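Local coordinates for periplasmic solute binding protein (Candidatus liberibacter, PDB 4CL2), which binds manganese and zinc ions in the periplasm and probably delivers them to an ABC transporter for uptake into the cell, at residues S10-G15 with V246-K251; N36-Y41 with E66-Y71. All coordinates share one frame; numbering follows the deposited sequence.

Overall arrangement
Both contacts lie near the metal cleft of a cluster 9 solute-binding protein, but at different depths. Interaction 1 is buried, its centre about 8 Å from that of the chain, and joins the start of helix 12-22 in one lobe to the loop after strand 239-244, which brings a manganese ligand from the other. Interaction 2, its centre about 16 Å from that of the chain, is partly exposed and pairs two loops of the lobe built on the four-stranded parallel sheet. Aliphatic side chains and one direct hydrogen bond hold the first; hydroxyls and waters dominate the second. Nested within the loop that 10-15 and 246-251 close, interaction 2 packs Tyr68 OH 3.9 Å from Ser10 O.

Interaction 1: residues S10-G15 with V246-K251; sequences SFSIIG and VDSLSK. With MN (manganese (II) ion), chain L; SO4 (sulfate ion), chain F.
Ser12 and Leu249 form the tight centre of this contact between the two lobes. The hydroxyl of Ser12 lies between its own backbone N and carbonyl carbon (chi1 54°), a setting that turns OG to the incoming loop, where it accepts the hydrogen of Leu249 N at 3.1 Å in a nearly straight bond (165°). The same oxygen lies 3.6 Å from Leu249 CG, and one methyl of that leucine, CD1, rests against Ser12 CB and O. Its other methyl, CD2, reaches Ile13 CG1 at 3.9 Å, the two branched chains meeting at a slant. Beyond this, Ile13 CD1 lies 3.8 Å from Val246 O, and Phe11, the N-cap residue of the helix, brings ring atom CE2 to within 3.7 Å of Asp247 O, which lies at the ring edge.

The side chain of Asp247 leaves the backbone away from 10-15, and its carboxylate meets manganese with both oxygens, OD1 at 2.5 Å and OD2 at 2.7 Å; His106 and Glu172 complete the protein ligands. The bond from Leu249 N to the Ser12 hydroxyl thus fixes the loop two residues after a manganese ligand. Packing ends at Leu249: Ser250 is partly exposed, and at exposed Lys251 the backbone N makes an unusually short bond, doubtful in length, to a sulfate probably from the crystallisation liquor.

Around the buried part, Ser248 OG bonds to Gly35 N and Trp108 NE1 to Val246 O, while Trp108 also meets Phe11 and Ile13. Leu262 of helix 259-274 touches both Ile13 and Leu249, joining that C-terminal helix to the junction between helix 12-22 and the loop following strand 239-244.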
loop_
_atom_site.group_PDB
_atom_site.type_symbol
_atom_site.label_atom_id
_atom_site.label_comp_id
_atom_site.label_asym_id
_atom_site.label_seq_id
_atom_site.Cartn_x
_atom_site.Cartn_y
_atom_site.Cartn_z
ATOM N N SER A 10 12.133 -0.581 -0.930
ATOM C CA SER A 10 11.934 -1.773 -0.117
ATOM C C SER A 10 10.990 -2.782 -0.811
ATOM O O SER A 10 11.179 -3.977 -0.624
ATOM C CB SER A 10 11.476 -1.424 1.280
ATOM O OG SER A 10 10.184 -0.805 1.253
ATOM N N PHE A 11 9.959 -2.312 -1.466
ATOM C CA PHE A 11 9.029 -3.221 -2.133
ATOM C C PHE A 11 8.371 -2.594 -3.331
ATOM O O PHE A 11 8.610 -1.426 -3.701
ATOM C CB PHE A 11 8.000 -3.808 -1.112
ATOM C CG PHE A 11 6.800 -2.899 -0.810
ATOM C CD1 PHE A 11 6.931 -1.668 -0.187
ATOM C CD2 PHE A 11 5.527 -3.344 -1.135
ATOM C CE1 PHE A 11 5.814 -0.892 0.125
ATOM C CE2 PHE A 11 4.401 -2.563 -0.841
ATOM C CZ PHE A 11 4.550 -1.345 -0.200
ATOM N N SER A 12 7.628 -3.433 -4.066
ATOM C CA SER A 12 7.243 -3.102 -5.443
ATOM C C SER A 12 6.495 -1.806 -5.573
ATOM O O SER A 12 6.690 -1.062 -6.534
ATOM C CB SER A 12 6.391 -4.250 -6.053
ATOM O OG SER A 12 5.253 -4.600 -5.240
ATOM N N ILE A 13 5.621 -1.503 -4.635
ATOM C CA ILE A 13 4.821 -0.299 -4.752
ATOM C C ILE A 13 5.713 0.934 -4.717
ATOM O O ILE A 13 5.557 1.844 -5.546
ATOM C CB ILE A 13 3.750 -0.227 -3.699
ATOM C CG1 ILE A 13 2.735 -1.379 -3.986
ATOM C CG2 ILE A 13 3.133 1.180 -3.620
ATOM C CD1 ILE A 13 1.552 -1.342 -3.013
ATOM N N ILE A 14 6.642 0.979 -3.786
ATOM C CA ILE A 14 7.566 2.123 -3.731
ATOM C C ILE A 14 8.496 2.209 -4.925
ATOM O O ILE A 14 8.729 3.284 -5.488
ATOM C CB ILE A 14 8.330 2.128 -2.381
ATOM C CG1 ILE A 14 7.335 2.302 -1.219
ATOM C CG2 ILE A 14 9.421 3.185 -2.340
ATOM C CD1 ILE A 14 7.986 2.216 0.163
ATOM N N GLY A 15 8.960 1.057 -5.415
ATOM C CA GLY A 15 9.743 1.037 -6.621
ATOM C C GLY A 15 9.049 1.641 -7.804
ATOM O O GLY A 15 9.656 2.418 -8.588
ATOM N N VAL A 246 -3.615 -5.095 -2.811
ATOM C CA VAL A 246 -3.215 -4.127 -1.777
ATOM C C VAL A 246 -1.754 -4.226 -1.309
ATOM O O VAL A 246 -1.124 -3.191 -1.082
ATOM C CB VAL A 246 -4.138 -4.146 -0.555
ATOM C CG1 VAL A 246 -5.563 -3.806 -0.924
ATOM C CG2 VAL A 246 -4.087 -5.472 0.163
ATOM N N ASP A 247 -1.183 -5.430 -1.206
ATOM C CA ASP A 247 0.115 -5.612 -0.529
ATOM C C ASP A 247 1.296 -5.699 -1.470
ATOM O O ASP A 247 2.426 -5.645 -1.014
ATOM C CB ASP A 247 0.083 -6.862 0.331
ATOM C CG ASP A 247 -0.698 -6.661 1.627
ATOM O OD1 ASP A 247 -0.873 -5.504 2.014
ATOM O OD2 ASP A 247 -1.139 -7.690 2.179
ATOM N N SER A 248 1.036 -5.909 -2.762
ATOM C CA SER A 248 2.071 -6.074 -3.778
ATOM C C SER A 248 1.480 -5.701 -5.097
ATOM O O SER A 248 0.294 -5.929 -5.320
ATOM C CB SER A 248 2.476 -7.545 -3.809
ATOM O OG SER A 248 3.403 -7.837 -4.857
ATOM N N LEU A 249 2.283 -5.179 -6.001
ATOM C CA LEU A 249 1.871 -5.117 -7.399
ATOM C C LEU A 249 1.622 -6.531 -7.908
ATOM O O LEU A 249 2.242 -7.512 -7.405
ATOM C CB LEU A 249 2.949 -4.465 -8.260
ATOM C CG LEU A 249 3.254 -3.033 -7.805
ATOM C CD1 LEU A 249 4.242 -2.460 -8.741
ATOM C CD2 LEU A 249 2.022 -2.144 -7.750
ATOM N N SER A 250 0.746 -6.666 -8.914
ATOM C CA SER A 250 0.537 -7.948 -9.532
ATOM C C SER A 250 1.729 -8.251 -10.429
ATOM O O SER A 250 2.564 -7.383 -10.672
ATOM C CB SER A 250 -0.739 -7.947 -10.395
ATOM O OG SER A 250 -0.608 -7.127 -11.548
ATOM N N LYS A 251 1.741 -9.476 -10.961
ATOM C CA LYS A 251 2.608 -9.808 -12.093
ATOM C C LYS A 251 2.310 -8.825 -13.255
ATOM O O LYS A 251 1.202 -8.237 -13.332
ATOM C CB LYS A 251 2.406 -11.288 -12.482
ATOM C CG LYS A 251 1.021 -11.576 -13.063
ATOM C CD LYS A 251 0.589 -13.045 -13.038
ATOM C CE LYS A 251 -0.798 -13.189 -13.667
ATOM N NZ LYS A 251 -1.361 -14.568 -13.506
HETATM MN MN MN L . -0.185 -6.316 4.275
HETATM S S SO4 F . -0.809 -11.765 -9.653
HETATM O O1 SO4 F . -1.716 -11.642 -8.513
HETATM O O2 SO4 F . -0.554 -13.225 -9.721
HETATM O O3 SO4 F . 0.460 -11.074 -9.452
HETATM O O4 SO4 F . -1.447 -11.417 -10.958
#

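Interaction 2: residues N36-Y41 with E66-Y71; sequences NDSHSY and ETYMKY. With SO4 (sulfate ion), chain G.
Two torsions bring the hydroxyls of Tyr68 and Ser38 together: Tyr68 CG stands between backbone N and carbonyl carbon (chi1 57°), and Ser38 OG lies beside its own N (chi1 -78°). The oxygens share a hydrogen bond of 2.8 Å between Ser38 OG and Tyr68 OH. Ser38 opens a type II beta turn that ends at Tyr41, overlapped at its start by an Asx turn in which Asp37 OD1 accepts from His39 N. The tyrosine ring turns its edge to the turn, with CE2 3.3 Å from Ser38 O, while its CD2 packs on Tyr41 CB.

Toward the solvent, Thr67 OG1 accepts a weak, bent bond from Ser40 N (3.2 Å, 122°). Its methyl CG2 rests 3.8 Å from His39 ND1, the two side chains crossing nearly at right angles. A water donating to Ser38 O and accepting from Thr67 N adds a water-mediated tie. The side chain of His39, seen as a manganese and zinc ligand in this protein, lies about 8 Å from the manganese at nearest atoms and does not bind it here. A second water, unusually close to His39 ND1 (2.5 Å), donates to Glu66 OE2 at 3.1 Å.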
loop_
_atom_site.group_PDB
_atom_site.type_symbol
_atom_site.label_atom_id
_atom_site.label_comp_id
_atom_site.label_asym_id
_atom_site.label_seq_id
_atom_site.Cartn_x
_atom_site.Cartn_y
_atom_site.Cartn_z
ATOM N N ASN A 36 6.132 -11.263 -3.372
ATOM C CA ASN A 36 6.757 -11.626 -2.108
ATOM C C ASN A 36 6.178 -10.678 -1.094
ATOM O O ASN A 36 5.646 -9.629 -1.443
ATOM C CB ASN A 36 8.283 -11.424 -2.170
ATOM C CG ASN A 36 8.966 -12.357 -3.141
ATOM O OD1 ASN A 36 9.115 -13.547 -2.877
ATOM N ND2 ASN A 36 9.325 -11.847 -4.278
ATOM N N ASP A 37 6.256 -11.076 0.160
ATOM C CA ASP A 37 5.668 -10.302 1.249
ATOM C C ASP A 37 6.768 -9.871 2.212
ATOM O O ASP A 37 7.636 -10.650 2.512
ATOM C CB ASP A 37 4.642 -11.154 2.006
ATOM C CG ASP A 37 3.777 -10.313 2.915
ATOM O OD1 ASP A 37 4.234 -10.114 4.071
ATOM O OD2 ASP A 37 2.702 -9.809 2.451
ATOM N N SER A 38 6.709 -8.655 2.729
ATOM C CA SER A 38 7.790 -8.160 3.594
ATOM C C SER A 38 7.946 -8.900 4.928
ATOM O O SER A 38 9.061 -9.006 5.463
ATOM C CB SER A 38 7.586 -6.662 3.846
ATOM O OG SER A 38 7.995 -5.877 2.735
ATOM N N HIS A 39 6.850 -9.410 5.493
ATOM C CA HIS A 39 6.958 -10.070 6.751
ATOM C C HIS A 39 7.798 -11.379 6.603
ATOM O O HIS A 39 7.481 -12.241 5.799
ATOM C CB HIS A 39 5.580 -10.364 7.396
ATOM C CG HIS A 39 5.719 -10.986 8.760
ATOM N ND1 HIS A 39 6.228 -10.293 9.846
ATOM C CD2 HIS A 39 5.471 -12.244 9.204
ATOM C CE1 HIS A 39 6.284 -11.094 10.894
ATOM N NE2 HIS A 39 5.828 -12.282 10.532
ATOM N N SER A 40 8.894 -11.451 7.359
ATOM C CA SER A 40 9.946 -12.473 7.200
ATOM C C SER A 40 10.426 -12.783 5.745
ATOM O O SER A 40 10.907 -13.877 5.478
ATOM C CB SER A 40 9.538 -13.754 7.930
ATOM O OG SER A 40 9.096 -13.462 9.249
ATOM N N TYR A 41 10.313 -11.825 4.810
ATOM C CA TYR A 41 11.078 -11.888 3.517
ATOM C C TYR A 41 12.483 -12.283 3.834
ATOM O O TYR A 41 13.107 -11.756 4.775
ATOM C CB TYR A 41 11.064 -10.500 2.765
ATOM C CG TYR A 41 11.901 -10.560 1.479
ATOM C CD1 TYR A 41 11.421 -11.203 0.362
ATOM C CD2 TYR A 41 13.156 -9.977 1.412
ATOM C CE1 TYR A 41 12.174 -11.343 -0.793
ATOM C CE2 TYR A 41 13.929 -10.073 0.257
ATOM C CZ TYR A 41 13.472 -10.753 -0.843
ATOM O OH TYR A 41 14.222 -10.864 -2.007
ATOM N N GLU A 66 10.249 -4.202 9.353
ATOM C CA GLU A 66 10.890 -4.449 10.652
ATOM C C GLU A 66 11.743 -5.730 10.664
ATOM O O GLU A 66 12.754 -5.769 11.330
ATOM C CB GLU A 66 9.817 -4.489 11.765
ATOM C CG GLU A 66 8.839 -5.620 11.644
ATOM C CD GLU A 66 7.678 -5.521 12.655
ATOM O OE1 GLU A 66 7.847 -4.891 13.718
ATOM O OE2 GLU A 66 6.601 -6.046 12.343
ATOM N N THR A 67 11.320 -6.740 9.942
ATOM C CA THR A 67 12.031 -8.020 9.982
ATOM C C THR A 67 13.315 -8.017 9.186
ATOM O O THR A 67 14.169 -8.879 9.458
ATOM C CB THR A 67 11.203 -9.197 9.466
ATOM O OG1 THR A 67 10.964 -9.070 8.088
ATOM C CG2 THR A 67 9.931 -9.379 10.316
ATOM N N TYR A 68 13.475 -7.083 8.261
ATOM C CA TYR A 68 14.723 -7.035 7.447
ATOM C C TYR A 68 15.479 -5.729 7.500
ATOM O O TYR A 68 16.520 -5.586 6.844
ATOM C CB TYR A 68 14.456 -7.495 6.031
ATOM C CG TYR A 68 13.395 -6.744 5.274
ATOM C CD1 TYR A 68 13.669 -5.531 4.687
ATOM C CD2 TYR A 68 12.083 -7.251 5.159
ATOM C CE1 TYR A 68 12.728 -4.874 3.941
ATOM C CE2 TYR A 68 11.130 -6.571 4.458
ATOM C CZ TYR A 68 11.453 -5.397 3.830
ATOM O OH TYR A 68 10.493 -4.711 3.115
ATOM N N MET A 69 15.059 -4.800 8.381
ATOM C CA MET A 69 15.890 -3.581 8.603
ATOM C C MET A 69 17.344 -3.888 8.951
ATOM O O MET A 69 18.230 -3.128 8.562
ATOM C CB MET A 69 15.312 -2.679 9.697
ATOM C CG MET A 69 14.120 -1.903 9.229
ATOM S SD MET A 69 14.309 -0.758 7.850
ATOM C CE MET A 69 15.688 0.127 8.570
ATOM N N LYS A 70 17.585 -4.968 9.645
ATOM C CA LYS A 70 18.944 -5.386 10.050
ATOM C C LYS A 70 19.877 -5.634 8.859
ATOM O O LYS A 70 21.088 -5.621 9.047
ATOM C CB LYS A 70 18.936 -6.649 10.895
ATOM C CG LYS A 70 18.333 -7.865 10.187
ATOM C CD LYS A 70 18.224 -9.024 11.136
ATOM C CE LYS A 70 17.696 -10.203 10.363
ATOM N NZ LYS A 70 17.557 -11.412 11.212
ATOM N N TYR A 71 19.337 -5.865 7.668
ATOM C CA TYR A 71 20.168 -6.099 6.486
ATOM C C TYR A 71 20.611 -4.773 5.859
ATOM O O TYR A 71 21.468 -4.801 4.940
ATOM C CB TYR A 71 19.428 -6.909 5.430
ATOM C CG TYR A 71 19.214 -8.320 5.869
ATOM C CD1 TYR A 71 20.187 -9.300 5.689
ATOM C CD2 TYR A 71 18.050 -8.671 6.521
ATOM C CE1 TYR A 71 19.975 -10.591 6.111
ATOM C CE2 TYR A 71 17.847 -9.956 6.964
ATOM C CZ TYR A 71 18.802 -10.896 6.768
ATOM O OH TYR A 71 18.567 -12.161 7.219
HETATM S S SO4 G . 11.744 -12.955 -6.571
HETATM O O1 SO4 G . 10.341 -13.054 -6.135
HETATM O O2 SO4 G . 12.224 -14.350 -6.611
HETATM O O3 SO4 G . 12.628 -12.188 -5.670
HETATM O O4 SO4 G . 11.714 -12.295 -7.890
HETATM O O HOH W 1 9.093 -6.943 7.968
HETATM O O HOH W 2 6.702 -7.846 9.787
#